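Proximal thread matrix protein 1 (Mytilus galloprovincialis, PDB 4CNB) binds zinc and probably serves as a matrix component of the proximal mussel byssal thread, built on two von Willebrand factor type A domains. Local coordinates at residues G334-G339 / L367-Q372; I393-V398 / E415-T420; F259-S264 / N271-M276. All blocks are in the same frame, centred on the assembly; numbering follows the deposited sequence.

Contact 1 of 3, residues G334-G339 / L367-Q372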
loop_
_atom_site.group_PDB
_atom_site.type_symbol
_atom_site.label_atom_id
_atom_site.label_comp_id
_atom_site.label_asym_id
_atom_site.label_seq_id
_atom_site.Cartn_x
_atom_site.Cartn_y
_atom_site.Cartn_z
ATOM N N GLY A 334 26.725 17.182 8.811
ATOM C CA GLY A 334 25.338 17.243 9.238
ATOM C C GLY A 334 24.378 17.527 8.096
ATOM O O GLY A 334 23.912 18.653 7.919
ATOM N N GLN A 335 24.095 16.494 7.311
ATOM C CA GLN A 335 23.150 16.587 6.205
ATOM C C GLN A 335 22.443 15.245 6.090
ATOM O O GLN A 335 22.980 14.230 6.519
ATOM C CB GLN A 335 23.871 16.905 4.892
ATOM C CG GLN A 335 24.164 18.355 4.658
ATOM C CD GLN A 335 24.851 18.593 3.337
ATOM O OE1 GLN A 335 24.355 18.191 2.278
ATOM N NE2 GLN A 335 26.008 19.235 3.385
ATOM N N THR A 336 21.253 15.236 5.494
ATOM C CA THR A 336 20.470 14.011 5.375
ATOM C C THR A 336 19.947 13.799 3.951
ATOM O O THR A 336 18.816 14.164 3.620
ATOM C CB THR A 336 19.309 13.998 6.385
ATOM O OG1 THR A 336 18.732 15.304 6.466
ATOM C CG2 THR A 336 19.813 13.602 7.758
ATOM N N ALA A 337 20.784 13.193 3.114
ATOM C CA ALA A 337 20.478 13.024 1.704
ATOM C C ALA A 337 19.621 11.789 1.479
ATOM O O ALA A 337 20.065 10.802 0.879
ATOM C CB ALA A 337 21.752 12.951 0.891
ATOM N N ILE A 338 18.387 11.869 1.961
ATOM C CA ILE A 338 17.399 10.819 1.781
ATOM C C ILE A 338 17.315 10.391 0.323
ATOM O O ILE A 338 17.233 9.206 0.033
ATOM C CB ILE A 338 16.002 11.318 2.211
ATOM C CG1 ILE A 338 15.988 11.670 3.699
ATOM C CG2 ILE A 338 14.937 10.293 1.906
ATOM C CD1 ILE A 338 14.839 12.613 4.077
ATOM N N GLY A 339 17.328 11.349 -0.604
ATOM C CA GLY A 339 17.204 11.006 -2.017
ATOM C C GLY A 339 18.368 10.176 -2.534
ATOM O O GLY A 339 18.189 9.226 -3.317
ATOM N N LEU A 367 13.714 2.941 5.587
ATOM C CA LEU A 367 14.454 4.198 5.629
ATOM C C LEU A 367 14.259 4.890 6.976
ATOM O O LEU A 367 13.140 4.958 7.497
ATOM C CB LEU A 367 13.958 5.099 4.494
ATOM C CG LEU A 367 14.399 6.561 4.268
ATOM C CD1 LEU A 367 14.436 7.430 5.527
ATOM C CD2 LEU A 367 15.711 6.639 3.529
ATOM N N LEU A 368 15.347 5.404 7.536
ATOM C CA LEU A 368 15.293 6.157 8.781
ATOM C C LEU A 368 16.063 7.465 8.657
ATOM O O LEU A 368 17.239 7.478 8.247
ATOM C CB LEU A 368 15.842 5.332 9.942
ATOM C CG LEU A 368 15.625 5.956 11.321
ATOM C CD1 LEU A 368 15.591 4.870 12.396
ATOM C CD2 LEU A 368 16.680 7.003 11.645
ATOM N N THR A 369 15.405 8.566 9.023
ATOM C CA THR A 369 16.038 9.875 8.964
ATOM C C THR A 369 15.692 10.756 10.167
ATOM O O THR A 369 14.600 10.654 10.733
ATOM C CB THR A 369 15.644 10.625 7.670
ATOM O OG1 THR A 369 16.427 11.814 7.561
ATOM C CG2 THR A 369 14.169 10.989 7.677
ATOM N N ASP A 370 16.629 11.623 10.545
ATOM C CA ASP A 370 16.374 12.644 11.557
ATOM C C ASP A 370 16.464 14.054 10.958
ATOM O O ASP A 370 16.540 15.045 11.684
ATOM C CB ASP A 370 17.348 12.501 12.732
ATOM C CG ASP A 370 18.712 13.121 12.454
ATOM O OD1 ASP A 370 19.167 13.114 11.285
ATOM O OD2 ASP A 370 19.329 13.619 13.421
ATOM N N GLY A 371 16.454 14.144 9.635
ATOM C CA GLY A 371 16.575 15.435 8.970
ATOM C C GLY A 371 15.783 15.471 7.678
ATOM O O GLY A 371 15.293 14.433 7.228
ATOM N N GLN A 372 15.658 16.660 7.088
ATOM C CA GLN A 372 14.978 16.808 5.807
ATOM C C GLN A 372 15.959 16.636 4.658
ATOM O O GLN A 372 17.166 16.771 4.834
ATOM C CB GLN A 372 14.259 18.161 5.702
ATOM C CG GLN A 372 15.154 19.363 5.469
ATOM C CD GLN A 372 15.659 19.980 6.756
ATOM O OE1 GLN A 372 15.961 19.284 7.714
ATOM N NE2 GLN A 372 15.747 21.300 6.780
HETATM O O HOH W 1 19.875 17.487 4.461
#
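Leu367 meets Ile338 near the end of strand 362-369, beside the first turn of helix 338-349, at the sheet end where von Willebrand factor type A domains carry the metal ion-dependent adhesion site (MIDAS). The CD2 methyl of Leu367 lies 4.1 Å from Ile338 CG2, the two side chains crossing at about a right angle, and Phe302 of strand 295-302 packs on both. Two residues on, Thr369 also faces residues 334-339. Its OG1, opposite the backbone N across CA-CB (chi1 -172°), donates to Gly371 O at 2.9 Å and so braces the turn that follows the strand. The same oxygen lies 3.8 Å from Thr336 CB, a packing approach. Asp370 starts off pointing away, yet its carboxylate swings back until OD1 is 3.6 Å from the CG2 methyl of Thr336; its other oxygen, OD2, is hydrogen-bonded to Ser264 OG. Both Asp370 and Thr336 occupy places consistent with the MIDAS pattern. At Gly371 the bare backbone lets Thr336 press close, and Ile338 CD1 packs 3.7 Å from Gly371 O. Gln372 contributes its main-chain oxygen. Thr336, with OG1 set between its own N and carbonyl carbon (chi1 40°), donates from OG1 to Gln372 O at 2.7 Å, approaching from 45° above the carbonyl plane. A valine in place of Thr336 would probably leave Gln372 O without this direct donor and set the loop freer to shift against the helix start. A second grip comes through a water, which accepts from Thr336 N at 2.8 Å and donates to Gln372 O at 2.8 Å, so that Gln372 O accepts two hydrogen bonds.

Contact 2 of 3, residues I393-V398 / E415-T420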
loop_
_atom_site.group_PDB
_atom_site.type_symbol
_atom_site.label_atom_id
_atom_site.label_comp_id
_atom_site.label_asym_id
_atom_site.label_seq_id
_atom_site.Cartn_x
_atom_site.Cartn_y
_atom_site.Cartn_z
ATOM N N ILE A 393 8.274 0.280 0.593
ATOM C CA ILE A 393 9.112 1.233 1.312
ATOM C C ILE A 393 8.464 1.633 2.623
ATOM O O ILE A 393 7.316 2.088 2.651
ATOM C CB ILE A 393 9.407 2.496 0.477
ATOM C CG1 ILE A 393 9.982 2.099 -0.883
ATOM C CG2 ILE A 393 10.364 3.400 1.230
ATOM C CD1 ILE A 393 10.372 3.283 -1.775
ATOM N N VAL A 394 9.233 1.476 3.696
ATOM C CA VAL A 394 8.807 1.843 5.035
ATOM C C VAL A 394 9.668 3.022 5.435
ATOM O O VAL A 394 10.868 3.014 5.174
ATOM C CB VAL A 394 9.017 0.666 6.005
ATOM C CG1 VAL A 394 8.632 1.037 7.428
ATOM C CG2 VAL A 394 8.225 -0.536 5.521
ATOM N N ALA A 395 9.049 4.037 6.038
ATOM C CA ALA A 395 9.718 5.300 6.327
ATOM C C ALA A 395 9.560 5.706 7.790
ATOM O O ALA A 395 8.450 5.768 8.332
ATOM C CB ALA A 395 9.185 6.397 5.421
ATOM N N ILE A 396 10.688 6.025 8.409
ATOM C CA ILE A 396 10.744 6.304 9.830
ATOM C C ILE A 396 11.472 7.610 10.062
ATOM O O ILE A 396 12.570 7.816 9.542
ATOM C CB ILE A 396 11.511 5.193 10.569
ATOM C CG1 ILE A 396 10.847 3.842 10.322
ATOM C CG2 ILE A 396 11.609 5.503 12.066
ATOM C CD1 ILE A 396 11.744 2.652 10.705
ATOM N N GLY A 397 10.851 8.495 10.832
ATOM C CA GLY A 397 11.482 9.737 11.250
ATOM C C GLY A 397 11.667 9.785 12.758
ATOM O O GLY A 397 10.752 9.465 13.522
ATOM N N VAL A 398 12.848 10.202 13.193
ATOM C CA VAL A 398 13.141 10.312 14.616
ATOM C C VAL A 398 13.504 11.750 14.967
ATOM O O VAL A 398 14.329 12.369 14.290
ATOM C CB VAL A 398 14.313 9.403 14.997
ATOM C CG1 VAL A 398 14.489 9.356 16.518
ATOM C CG2 VAL A 398 14.097 8.015 14.438
ATOM N N GLU A 415 0.357 4.505 5.904
ATOM C CA GLU A 415 0.332 3.558 7.018
ATOM C C GLU A 415 1.732 3.011 7.334
ATOM O O GLU A 415 1.956 2.480 8.429
ATOM C CB GLU A 415 -0.606 2.399 6.709
ATOM C CG GLU A 415 -2.036 2.823 6.410
ATOM C CD GLU A 415 -2.810 3.117 7.664
ATOM O OE1 GLU A 415 -2.316 2.770 8.756
ATOM O OE2 GLU A 415 -3.916 3.691 7.563
ATOM N N TYR A 416 2.669 3.132 6.389
ATOM C CA TYR A 416 4.014 2.572 6.579
ATOM C C TYR A 416 4.961 3.653 7.040
ATOM O O TYR A 416 6.177 3.489 6.976
ATOM C CB TYR A 416 4.562 1.955 5.285
ATOM C CG TYR A 416 3.686 0.912 4.641
ATOM C CD1 TYR A 416 2.587 0.367 5.305
ATOM C CD2 TYR A 416 3.960 0.464 3.364
ATOM C CE1 TYR A 416 1.787 -0.586 4.699
ATOM C CE2 TYR A 416 3.169 -0.487 2.751
ATOM C CZ TYR A 416 2.088 -1.005 3.422
ATOM O OH TYR A 416 1.310 -1.950 2.792
ATOM N N VAL A 417 4.398 4.772 7.477
ATOM C CA VAL A 417 5.182 5.874 8.007
ATOM C C VAL A 417 5.117 5.837 9.523
ATOM O O VAL A 417 4.041 5.669 10.096
ATOM C CB VAL A 417 4.638 7.221 7.494
ATOM C CG1 VAL A 417 5.262 8.392 8.244
ATOM C CG2 VAL A 417 4.866 7.338 6.009
ATOM N N PHE A 418 6.273 5.984 10.160
ATOM C CA PHE A 418 6.386 5.945 11.612
ATOM C C PHE A 418 7.221 7.112 12.090
ATOM O O PHE A 418 8.152 7.549 11.405
ATOM C CB PHE A 418 7.045 4.634 12.066
ATOM C CG PHE A 418 6.292 3.411 11.640
ATOM C CD1 PHE A 418 6.550 2.819 10.432
ATOM C CD2 PHE A 418 5.296 2.878 12.445
ATOM C CE1 PHE A 418 5.836 1.706 10.016
ATOM C CE2 PHE A 418 4.579 1.760 12.049
ATOM C CZ PHE A 418 4.844 1.179 10.826
ATOM N N THR A 419 6.882 7.629 13.259
ATOM C CA THR A 419 7.624 8.739 13.853
ATOM C C THR A 419 7.800 8.536 15.351
ATOM O O THR A 419 6.937 7.972 16.031
ATOM C CB THR A 419 6.914 10.094 13.645
ATOM O OG1 THR A 419 5.651 10.085 14.325
ATOM C CG2 THR A 419 6.696 10.381 12.165
ATOM N N THR A 420 8.919 9.004 15.875
ATOM C CA THR A 420 9.183 8.869 17.299
ATOM C C THR A 420 9.942 10.106 17.735
ATOM O O THR A 420 10.712 10.666 16.963
ATOM C CB THR A 420 10.019 7.594 17.634
ATOM O OG1 THR A 420 11.398 7.797 17.286
ATOM C CG2 THR A 420 9.496 6.383 16.874
#
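Residues Ala395 to Val398 pair in register with Val417 to Thr420 as parallel strands, their segment axes 4.7 Å apart at closest and inclined by 15°. Four backbone hydrogen bonds tie them. Ala395 N gives to Tyr416 O at 3.1 Å in an almost straight bond, 173° at the hydrogen. Phe418 then works both ways: its N donates to Ala395 O at 2.9 Å, and its O accepts from Gly397 N, also at 2.9 Å. Thr420 N closes the series on Gly397 O at 3.0 Å. CA-H...O contacts fill the spaces between, as from Ile396 CA to Phe418 O. The bonds of strand 393-398 thus go out from Ala395 and Gly397, while the N and O of Ile396 serve the strand on its other flank, 362-369. Together the pair forms the last beta-alpha-beta crossover of this Rossmann-like sheet, linked through helix 404-410, with 417-420 as its outermost strand within the chain. Ala395, Val417 and Thr419 project from the face covered by that helix. On the opposite face, Phe418 packs against helix 430-437, and its ring edge carries CE1 to 3.9 Å from Val394 CG1. That methyl lies opposite the backbone N (chi1 178°), which sends it mainly up its own strand, with a lean toward the neighbour. Tyr416, just ahead of the strand, is likewise met at its ring edge: Ile393 O lies in the ring plane, 3.8 Å from CD2. At the far end Val398 and Thr420 run side by side, CG1 of the valine 3.5 Å from OG1 of the threonine, whose hydroxyl is hydrogen-bonded to Ser422 O.

Contact 3 of 3, residues F259-S264 / N271-M276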
loop_
_atom_site.group_PDB
_atom_site.type_symbol
_atom_site.label_atom_id
_atom_site.label_comp_id
_atom_site.label_asym_id
_atom_site.label_seq_id
_atom_site.Cartn_x
_atom_site.Cartn_y
_atom_site.Cartn_z
ATOM N N PHE A 259 19.776 4.166 6.014
ATOM C CA PHE A 259 19.750 4.874 7.281
ATOM C C PHE A 259 20.647 6.100 7.309
ATOM O O PHE A 259 21.723 6.158 6.687
ATOM C CB PHE A 259 20.119 3.928 8.426
ATOM C CG PHE A 259 18.937 3.203 9.029
ATOM C CD1 PHE A 259 17.832 2.851 8.258
ATOM C CD2 PHE A 259 18.936 2.859 10.375
ATOM C CE1 PHE A 259 16.742 2.177 8.836
ATOM C CE2 PHE A 259 17.859 2.189 10.947
ATOM C CZ PHE A 259 16.764 1.847 10.177
ATOM N N ASP A 260 20.155 7.093 8.037
ATOM C CA ASP A 260 20.848 8.344 8.304
ATOM C C ASP A 260 22.213 8.096 8.960
ATOM O O ASP A 260 22.313 7.309 9.885
ATOM C CB ASP A 260 19.934 9.121 9.239
ATOM C CG ASP A 260 20.377 10.535 9.496
ATOM O OD1 ASP A 260 21.511 10.929 9.153
ATOM O OD2 ASP A 260 19.545 11.251 10.091
ATOM N N ALA A 261 23.253 8.768 8.477
ATOM C CA ALA A 261 24.563 8.713 9.121
ATOM C C ALA A 261 25.111 10.112 9.403
ATOM O O ALA A 261 26.320 10.312 9.491
ATOM C CB ALA A 261 25.539 7.928 8.271
ATOM N N SER A 262 24.211 11.075 9.545
ATOM C CA SER A 262 24.572 12.454 9.832
ATOM C C SER A 262 25.193 12.626 11.212
ATOM O O SER A 262 24.952 11.828 12.105
ATOM C CB SER A 262 23.318 13.327 9.746
ATOM O OG SER A 262 23.578 14.652 10.163
ATOM N N SER A 263 25.989 13.685 11.362
ATOM C CA SER A 263 26.555 14.086 12.654
ATOM C C SER A 263 25.487 14.583 13.628
ATOM O O SER A 263 25.754 14.743 14.818
ATOM C CB SER A 263 27.579 15.202 12.457
ATOM O OG SER A 263 27.061 16.208 11.605
ATOM N N SER A 264 24.289 14.847 13.116
ATOM C CA SER A 264 23.188 15.339 13.937
ATOM C C SER A 264 22.749 14.311 14.972
ATOM O O SER A 264 22.308 14.665 16.060
ATOM C CB SER A 264 21.989 15.686 13.052
ATOM O OG SER A 264 21.472 14.519 12.441
ATOM N N ASN A 271 24.665 8.182 22.460
ATOM C CA ASN A 271 24.136 6.827 22.387
ATOM C C ASN A 271 23.108 6.667 21.273
ATOM O O ASN A 271 22.666 5.555 20.992
ATOM C CB ASN A 271 23.490 6.430 23.717
ATOM C CG ASN A 271 24.197 7.038 24.913
ATOM O OD1 ASN A 271 23.574 7.683 25.762
ATOM N ND2 ASN A 271 25.510 6.834 24.985
ATOM N N ASN A 272 22.712 7.767 20.640
ATOM C CA ASN A 272 21.671 7.678 19.620
ATOM C C ASN A 272 22.061 6.743 18.470
ATOM O O ASN A 272 21.289 5.868 18.098
ATOM C CB ASN A 272 21.281 9.060 19.103
ATOM C CG ASN A 272 20.392 9.816 20.075
ATOM O OD1 ASN A 272 19.753 9.220 20.944
ATOM N ND2 ASN A 272 20.339 11.132 19.927
ATOM N N TYR A 273 23.257 6.905 17.916
ATOM C CA TYR A 273 23.635 6.074 16.783
ATOM C C TYR A 273 23.553 4.598 17.143
ATOM O O TYR A 273 22.970 3.810 16.404
ATOM C CB TYR A 273 25.022 6.419 16.247
ATOM C CG TYR A 273 25.117 6.184 14.757
ATOM C CD1 TYR A 273 24.269 6.850 13.884
ATOM C CD2 TYR A 273 26.028 5.284 14.225
ATOM C CE1 TYR A 273 24.328 6.642 12.528
ATOM C CE2 TYR A 273 26.097 5.070 12.861
ATOM C CZ TYR A 273 25.239 5.753 12.022
ATOM O OH TYR A 273 25.289 5.546 10.666
ATOM N N GLN A 274 24.105 4.224 18.293
ATOM C CA GLN A 274 24.051 2.832 18.723
ATOM C C GLN A 274 22.623 2.301 18.871
ATOM O O GLN A 274 22.368 1.126 18.608
ATOM C CB GLN A 274 24.796 2.626 20.038
ATOM C CG GLN A 274 24.872 1.158 20.434
ATOM C CD GLN A 274 25.614 0.355 19.393
ATOM O OE1 GLN A 274 26.728 0.709 19.008
ATOM N NE2 GLN A 274 24.990 -0.708 18.901
ATOM N N LEU A 275 21.696 3.145 19.318
ATOM C CA LEU A 275 20.311 2.708 19.484
ATOM C C LEU A 275 19.695 2.430 18.117
ATOM O O LEU A 275 18.896 1.508 17.952
ATOM C CB LEU A 275 19.471 3.761 20.221
ATOM C CG LEU A 275 19.748 4.032 21.701
ATOM C CD1 LEU A 275 18.861 5.158 22.180
ATOM C CD2 LEU A 275 19.529 2.774 22.541
ATOM N N MET A 276 20.063 3.250 17.139
ATOM C CA MET A 276 19.575 3.079 15.773
ATOM C C MET A 276 20.103 1.759 15.211
ATOM O O MET A 276 19.386 1.012 14.540
ATOM C CB MET A 276 20.041 4.254 14.907
ATOM C CG MET A 276 19.309 4.395 13.583
ATOM S SD MET A 276 20.048 5.659 12.502
ATOM C CE MET A 276 21.729 5.092 12.399
#
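The Phe259 and Met276 side chains run antiparallel alongside one another, bringing Met276 CG to 3.6 Å from Phe259 CD2. The sulfur follows: Met276 SD stands 4.8 Å from the centroid of the Phe259 ring, 59° off its normal, an oblique Met-aromatic contact. After two extended torsions the methionine chain bends at its last one (chi3 56°), which carries CE to 3.4 Å from Asp260 O. Tyr273, one helical turn earlier, reaches the same carbonyl oxygen from its ring edge, with Asp260 O in the ring plane and 3.4 Å from CE1. Its hydroxyl end continues past to Ala261, OH lying 3.4 Å from CB. Helix 272-285 therefore grips the end of strand 253-260 by apolar contacts and by close carbon-oxygen approaches to Asp260 O. Just beyond, polar turns take over: Asp260 OD1 accepts from Ser262 N at 2.7 Å in an Asx turn, and Ser262 OG accepts from Ser264 N at 3.0 Å in an ST turn. Asp260, Ser262 and Ser264 spell the Asp-x-Ser-x-Ser signature of the MIDAS loop of von Willebrand factor type A domains, matching the zinc-binding Asp61, Ser63 and Ser65 of the first domain.

In the fold
All three contacts are largely buried and belong to the second von Willebrand factor type A domain, sharing one six-stranded sheet. Contacts 1 and 3 meet at the loop end of adjacent strands, 362-369 and 253-260, where the Asp370-Ser264 hydrogen bond joins parts of the MIDAS-like loops. Contact 2 touches contact 1 through strand pairing, Leu367 with Val394 and Ile396, but stays about 5 Å from contact 3 at the nearest atoms. Chemistry follows place: repeated backbone bonds at the sheet margin in contact 2, helix-on-strand apolar packing in contact 3, and polar loop bonds in contact 1, with solvent-exposed Gln372 at its outer end.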